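Local structure of twin-arginine translocation pathway signal (Rhodoferax ferrireducens, 5IM2) at residues A[134-148]-A[354-368]. The protein is a solute-binding protein of a TRAP transport system that holds a benzoate copurified with it and probably delivers such small organic anions for uptake. Numbering follows the deposited sequence.
Sequences MMTNAEATSRACWEY and LTTARALIAKHSKVA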
loop_
_atom_site.group_PDB
_atom_site.type_symbol
_atom_site.label_atom_id
_atom_site.label_comp_id
_atom_site.label_asym_id
_atom_site.label_seq_id
_atom_site.Cartn_x
_atom_site.Cartn_y
_atom_site.Cartn_z
ATOM N N MET A 134 12.094 0.575 -5.863
ATOM C CA MET A 134 12.186 1.905 -5.246
ATOM C C MET A 134 12.422 1.854 -3.741
ATOM O O MET A 134 13.198 2.665 -3.209
ATOM C CB MET A 134 10.914 2.714 -5.503
ATOM C CG MET A 134 10.695 3.155 -6.916
ATOM S SD MET A 134 11.882 4.416 -7.432
ATOM C CE MET A 134 11.403 5.759 -6.403
ATOM N N MET A 135 11.795 0.922 -3.044
ATOM C CA MET A 135 11.756 0.974 -1.584
ATOM C C MET A 135 12.999 0.371 -0.958
ATOM O O MET A 135 13.560 -0.604 -1.442
ATOM C CB MET A 135 10.518 0.231 -1.074
ATOM C CG MET A 135 10.462 0.075 0.436
ATOM S SD MET A 135 8.999 -0.789 1.042
ATOM C CE MET A 135 8.999 -2.137 -0.014
ATOM N N THR A 136 13.406 0.951 0.171
ATOM C CA THR A 136 14.379 0.321 1.048
ATOM C C THR A 136 13.610 -0.499 2.096
ATOM O O THR A 136 13.383 -1.702 1.900
ATOM C CB THR A 136 15.275 1.375 1.685
ATOM O OG1 THR A 136 14.467 2.369 2.301
ATOM C CG2 THR A 136 16.115 2.061 0.642
ATOM N N ASN A 137 13.155 0.146 3.173
ATOM C CA ASN A 137 12.197 -0.456 4.106
ATOM C C ASN A 137 10.942 0.412 4.191
ATOM O O ASN A 137 10.942 1.575 3.785
ATOM C CB ASN A 137 12.830 -0.641 5.488
ATOM C CG ASN A 137 13.220 0.645 6.112
ATOM O OD1 ASN A 137 12.376 1.333 6.625
ATOM N ND2 ASN A 137 14.523 0.988 6.082
ATOM N N ALA A 138 9.845 -0.169 4.678
ATOM C CA ALA A 138 8.567 0.545 4.654
ATOM C C ALA A 138 8.567 1.794 5.533
ATOM O O ALA A 138 7.943 2.794 5.171
ATOM C CB ALA A 138 7.432 -0.391 5.059
ATOM N N GLU A 139 9.217 1.754 6.705
ATOM C CA GLU A 139 9.238 2.944 7.554
ATOM C C GLU A 139 9.902 4.110 6.828
ATOM O O GLU A 139 9.335 5.203 6.729
ATOM C CB GLU A 139 9.957 2.675 8.879
ATOM C CG GLU A 139 9.983 3.873 9.793
ATOM C CD GLU A 139 10.820 3.620 11.029
ATOM O OE1 GLU A 139 11.374 2.493 11.162
ATOM O OE2 GLU A 139 10.957 4.567 11.842
ATOM N N ALA A 140 11.106 3.888 6.318
ATOM C CA ALA A 140 11.829 4.948 5.613
ATOM C C ALA A 140 11.075 5.426 4.382
ATOM O O ALA A 140 10.930 6.640 4.156
ATOM C CB ALA A 140 13.231 4.440 5.265
ATOM N N THR A 141 10.576 4.489 3.576
ATOM C CA THR A 141 9.878 4.844 2.341
ATOM C C THR A 141 8.551 5.542 2.620
ATOM O O THR A 141 8.116 6.400 1.836
ATOM C CB THR A 141 9.702 3.581 1.499
ATOM O OG1 THR A 141 10.996 2.976 1.333
ATOM C CG2 THR A 141 9.154 3.899 0.126
ATOM N N SER A 142 7.859 5.148 3.706
ATOM C CA SER A 142 6.669 5.880 4.125
ATOM C C SER A 142 6.991 7.319 4.504
ATOM O O SER A 142 6.219 8.233 4.203
ATOM C CB SER A 142 6.015 5.188 5.326
ATOM O OG SER A 142 5.494 3.913 4.955
ATOM N N ARG A 143 8.075 7.533 5.252
ATOM C CA ARG A 143 8.448 8.900 5.598
ATOM C C ARG A 143 8.725 9.703 4.337
ATOM O O ARG A 143 8.318 10.861 4.220
ATOM C CB ARG A 143 9.675 8.896 6.499
ATOM C CG ARG A 143 9.414 8.355 7.857
ATOM C CD ARG A 143 10.724 8.096 8.634
ATOM N NE ARG A 143 11.494 9.311 8.867
ATOM C CZ ARG A 143 11.444 10.040 9.972
ATOM N NH1 ARG A 143 10.652 9.692 10.973
ATOM N NH2 ARG A 143 12.188 11.144 10.065
ATOM N N ALA A 144 9.437 9.098 3.395
ATOM C CA ALA A 144 9.718 9.741 2.109
ATOM C C ALA A 144 8.447 10.091 1.359
ATOM O O ALA A 144 8.361 11.152 0.738
ATOM C CB ALA A 144 10.607 8.824 1.260
ATOM N N CYS A 145 7.453 9.202 1.391
ATOM C CA CYS A 145 6.178 9.461 0.728
ATOM C C CYS A 145 5.497 10.684 1.322
ATOM O O CYS A 145 5.004 11.553 0.588
ATOM C CB CYS A 145 5.281 8.225 0.843
ATOM S SG CYS A 145 3.802 8.280 -0.184
ATOM N N TRP A 146 5.463 10.778 2.652
ATOM C CA TRP A 146 4.864 11.949 3.292
ATOM C C TRP A 146 5.515 13.244 2.797
ATOM O O TRP A 146 4.828 14.173 2.326
ATOM C CB TRP A 146 4.970 11.863 4.820
ATOM C CG TRP A 146 4.470 13.149 5.408
ATOM C CD1 TRP A 146 5.217 14.254 5.772
ATOM C CD2 TRP A 146 3.106 13.504 5.645
ATOM N NE1 TRP A 146 4.396 15.250 6.237
ATOM C CE2 TRP A 146 3.094 14.823 6.158
ATOM C CE3 TRP A 146 1.892 12.832 5.501
ATOM C CZ2 TRP A 146 1.927 15.470 6.492
ATOM C CZ3 TRP A 146 0.727 13.488 5.845
ATOM C CH2 TRP A 146 0.754 14.781 6.344
ATOM N N GLU A 147 6.844 13.309 2.885
ATOM C CA GLU A 147 7.567 14.525 2.524
ATOM C C GLU A 147 7.428 14.844 1.041
ATOM O O GLU A 147 7.228 16.005 0.665
ATOM C CB GLU A 147 9.041 14.406 2.909
ATOM C CG GLU A 147 9.808 15.672 2.573
ATOM C CD GLU A 147 11.230 15.736 3.136
ATOM O OE1 GLU A 147 11.645 14.865 3.923
ATOM O OE2 GLU A 147 11.937 16.692 2.774
ATOM N N TYR A 148 7.480 13.823 0.193
ATOM C CA TYR A 148 7.249 14.007 -1.244
ATOM C C TYR A 148 5.896 14.664 -1.531
ATOM O O TYR A 148 5.799 15.625 -2.304
ATOM C CB TYR A 148 7.348 12.645 -1.933
ATOM C CG TYR A 148 7.041 12.570 -3.419
ATOM C CD1 TYR A 148 5.742 12.353 -3.845
ATOM C CD2 TYR A 148 8.036 12.641 -4.366
ATOM C CE1 TYR A 148 5.417 12.238 -5.205
ATOM C CE2 TYR A 148 7.733 12.518 -5.742
ATOM C CZ TYR A 148 6.410 12.293 -6.136
ATOM O OH TYR A 148 6.052 12.137 -7.459
ATOM N N LEU A 354 10.872 11.908 -9.946
ATOM C CA LEU A 354 11.561 10.645 -9.706
ATOM C C LEU A 354 12.887 10.868 -8.986
ATOM O O LEU A 354 13.249 10.100 -8.079
ATOM C CB LEU A 354 11.771 9.918 -11.025
ATOM C CG LEU A 354 12.564 8.607 -10.958
ATOM C CD1 LEU A 354 11.842 7.570 -10.134
ATOM C CD2 LEU A 354 12.813 8.070 -12.349
ATOM N N THR A 355 13.602 11.923 -9.374
ATOM C CA THR A 355 14.846 12.318 -8.717
ATOM C C THR A 355 14.602 12.628 -7.243
ATOM O O THR A 355 15.335 12.149 -6.357
ATOM C CB THR A 355 15.448 13.520 -9.467
ATOM O OG1 THR A 355 15.754 13.129 -10.806
ATOM C CG2 THR A 355 16.729 14.012 -8.832
ATOM N N THR A 356 13.554 13.399 -6.957
ATOM C CA THR A 356 13.256 13.717 -5.574
ATOM C C THR A 356 12.899 12.449 -4.810
ATOM O O THR A 356 13.356 12.263 -3.672
ATOM C CB THR A 356 12.133 14.765 -5.526
ATOM O OG1 THR A 356 12.633 16.041 -6.003
ATOM C CG2 THR A 356 11.553 14.929 -4.161
ATOM N N ALA A 357 12.074 11.576 -5.403
ATOM C CA ALA A 357 11.628 10.396 -4.664
ATOM C C ALA A 357 12.810 9.530 -4.236
ATOM O O ALA A 357 12.879 9.071 -3.084
ATOM C CB ALA A 357 10.631 9.590 -5.495
ATOM N N ARG A 358 13.764 9.306 -5.136
ATOM C CA ARG A 358 14.921 8.498 -4.765
ATOM C C ARG A 358 15.729 9.178 -3.673
ATOM O O ARG A 358 16.174 8.524 -2.722
ATOM C CB ARG A 358 15.782 8.222 -5.997
ATOM C CG ARG A 358 15.067 7.277 -6.950
ATOM C CD ARG A 358 16.018 6.655 -7.930
ATOM N NE ARG A 358 15.452 5.450 -8.527
ATOM C CZ ARG A 358 15.207 5.277 -9.826
ATOM N NH1 ARG A 358 15.470 6.228 -10.725
ATOM N NH2 ARG A 358 14.705 4.115 -10.220
ATOM N N ALA A 359 15.911 10.494 -3.781
ATOM C CA ALA A 359 16.673 11.214 -2.763
ATOM C C ALA A 359 15.991 11.140 -1.403
ATOM O O ALA A 359 16.669 11.035 -0.366
ATOM C CB ALA A 359 16.856 12.674 -3.171
ATOM N N LEU A 360 14.659 11.269 -1.376
ATOM C CA LEU A 360 13.934 11.278 -0.100
ATOM C C LEU A 360 13.968 9.906 0.545
ATOM O O LEU A 360 14.106 9.790 1.775
ATOM C CB LEU A 360 12.480 11.775 -0.310
ATOM C CG LEU A 360 12.316 13.275 -0.591
ATOM C CD1 LEU A 360 10.874 13.698 -0.810
ATOM C CD2 LEU A 360 12.923 14.116 0.549
ATOM N N ILE A 361 13.875 8.850 -0.262
ATOM C CA ILE A 361 14.029 7.494 0.267
ATOM C C ILE A 361 15.422 7.336 0.870
ATOM O O ILE A 361 15.593 6.800 1.971
ATOM C CB ILE A 361 13.775 6.468 -0.853
ATOM C CG1 ILE A 361 12.292 6.512 -1.210
ATOM C CG2 ILE A 361 14.214 5.080 -0.433
ATOM C CD1 ILE A 361 11.908 5.714 -2.468
ATOM N N ALA A 362 16.443 7.825 0.157
ATOM C CA ALA A 362 17.811 7.751 0.667
ATOM C C ALA A 362 17.968 8.487 1.987
ATOM O O ALA A 362 18.622 7.989 2.914
ATOM C CB ALA A 362 18.762 8.345 -0.366
ATOM N N LYS A 363 17.405 9.692 2.076
ATOM C CA LYS A 363 17.529 10.497 3.286
ATOM C C LYS A 363 16.845 9.848 4.475
ATOM O O LYS A 363 17.386 9.819 5.583
ATOM C CB LYS A 363 16.925 11.868 3.059
ATOM C CG LYS A 363 17.053 12.749 4.273
ATOM C CD LYS A 363 16.681 14.150 3.955
ATOM C CE LYS A 363 15.199 14.286 3.838
ATOM N NZ LYS A 363 14.778 15.696 3.651
ATOM N N HIS A 364 15.618 9.397 4.293
ATOM C CA HIS A 364 14.919 8.857 5.445
ATOM C C HIS A 364 15.396 7.473 5.814
ATOM O O HIS A 364 15.106 7.013 6.918
ATOM C CB HIS A 364 13.416 8.859 5.190
ATOM C CG HIS A 364 12.822 10.224 5.268
ATOM N ND1 HIS A 364 12.565 10.864 6.465
ATOM C CD2 HIS A 364 12.475 11.098 4.293
ATOM C CE1 HIS A 364 12.076 12.067 6.221
ATOM N NE2 HIS A 364 12.006 12.230 4.911
ATOM N N SER A 365 16.085 6.790 4.904
ATOM C CA SER A 365 16.724 5.533 5.255
ATOM C C SER A 365 17.926 5.748 6.170
ATOM O O SER A 365 18.370 4.800 6.827
ATOM C CB SER A 365 17.130 4.770 3.996
ATOM O OG SER A 365 16.003 4.459 3.180
ATOM N N LYS A 366 18.481 6.968 6.209
ATOM C CA LYS A 366 19.498 7.279 7.209
ATOM C C LYS A 366 18.899 7.387 8.610
ATOM O O LYS A 366 19.592 7.103 9.592
ATOM C CB LYS A 366 20.241 8.562 6.834
ATOM C CG LYS A 366 20.974 8.442 5.495
ATOM C CD LYS A 366 21.966 9.569 5.251
ATOM C CE LYS A 366 21.285 10.876 4.877
ATOM N NZ LYS A 366 22.065 11.621 3.814
ATOM N N VAL A 367 17.633 7.777 8.719
ATOM C CA VAL A 367 16.954 7.886 10.008
ATOM C C VAL A 367 16.427 6.530 10.475
ATOM O O VAL A 367 16.595 6.142 11.636
ATOM C CB VAL A 367 15.797 8.895 9.899
ATOM C CG1 VAL A 367 14.976 8.907 11.198
ATOM C CG2 VAL A 367 16.309 10.281 9.552
ATOM N N ALA A 368 15.700 5.856 9.591
ATOM C CA ALA A 368 15.061 4.561 9.818
ATOM C C ALA A 368 15.829 3.537 8.981
ATOM O O ALA A 368 15.482 3.276 7.830
ATOM C CB ALA A 368 13.610 4.632 9.411
#
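Both ring nitrogens of H364 are engaged by helix 138-148: ND1 accepts from R143 NE (3.1 Å), tilted from the ring plane, and NE2 donates to E147 OE1 (2.8 Å), close to that plane. R143 CB covers one ring face in a CH-pi contact, 3.8 Å from the centroid, and the H364 side chain is a knob in the hole formed by A140, R143, A144 and E147. With an alanine here the hole would probably lose its filling, R143 NE its acceptor, and E147 OE1 all but the weak bond from K363 NZ. The carboxylate of E147, carried across to helix 354-367 by an extended chain with CG anti to the backbone N (chi1 -179°), also takes K363 NZ on the syn lone pair of OE2 (3.1 Å), a salt bridge. Helices 138-148 and 354-367 cross at 130° in this TRAP-type, family 7 solute-binding protein; the former's other side meets strand 161-167. N137 is the N-cap of helix 138-148, its OD1 accepting from A140 N, while ND2 donates to A368 O (3.0 Å, 164°). T136 OG1 donates to S365 OG (2.7 Å), which in turn donates to I361 O. The acid of E139 touches A368 CB but pairs with R297. Between these polar groups A144 CB packs on L360 and I361; nearer the start of 354-368, M134 CE meets A357 CB and I361 CD1.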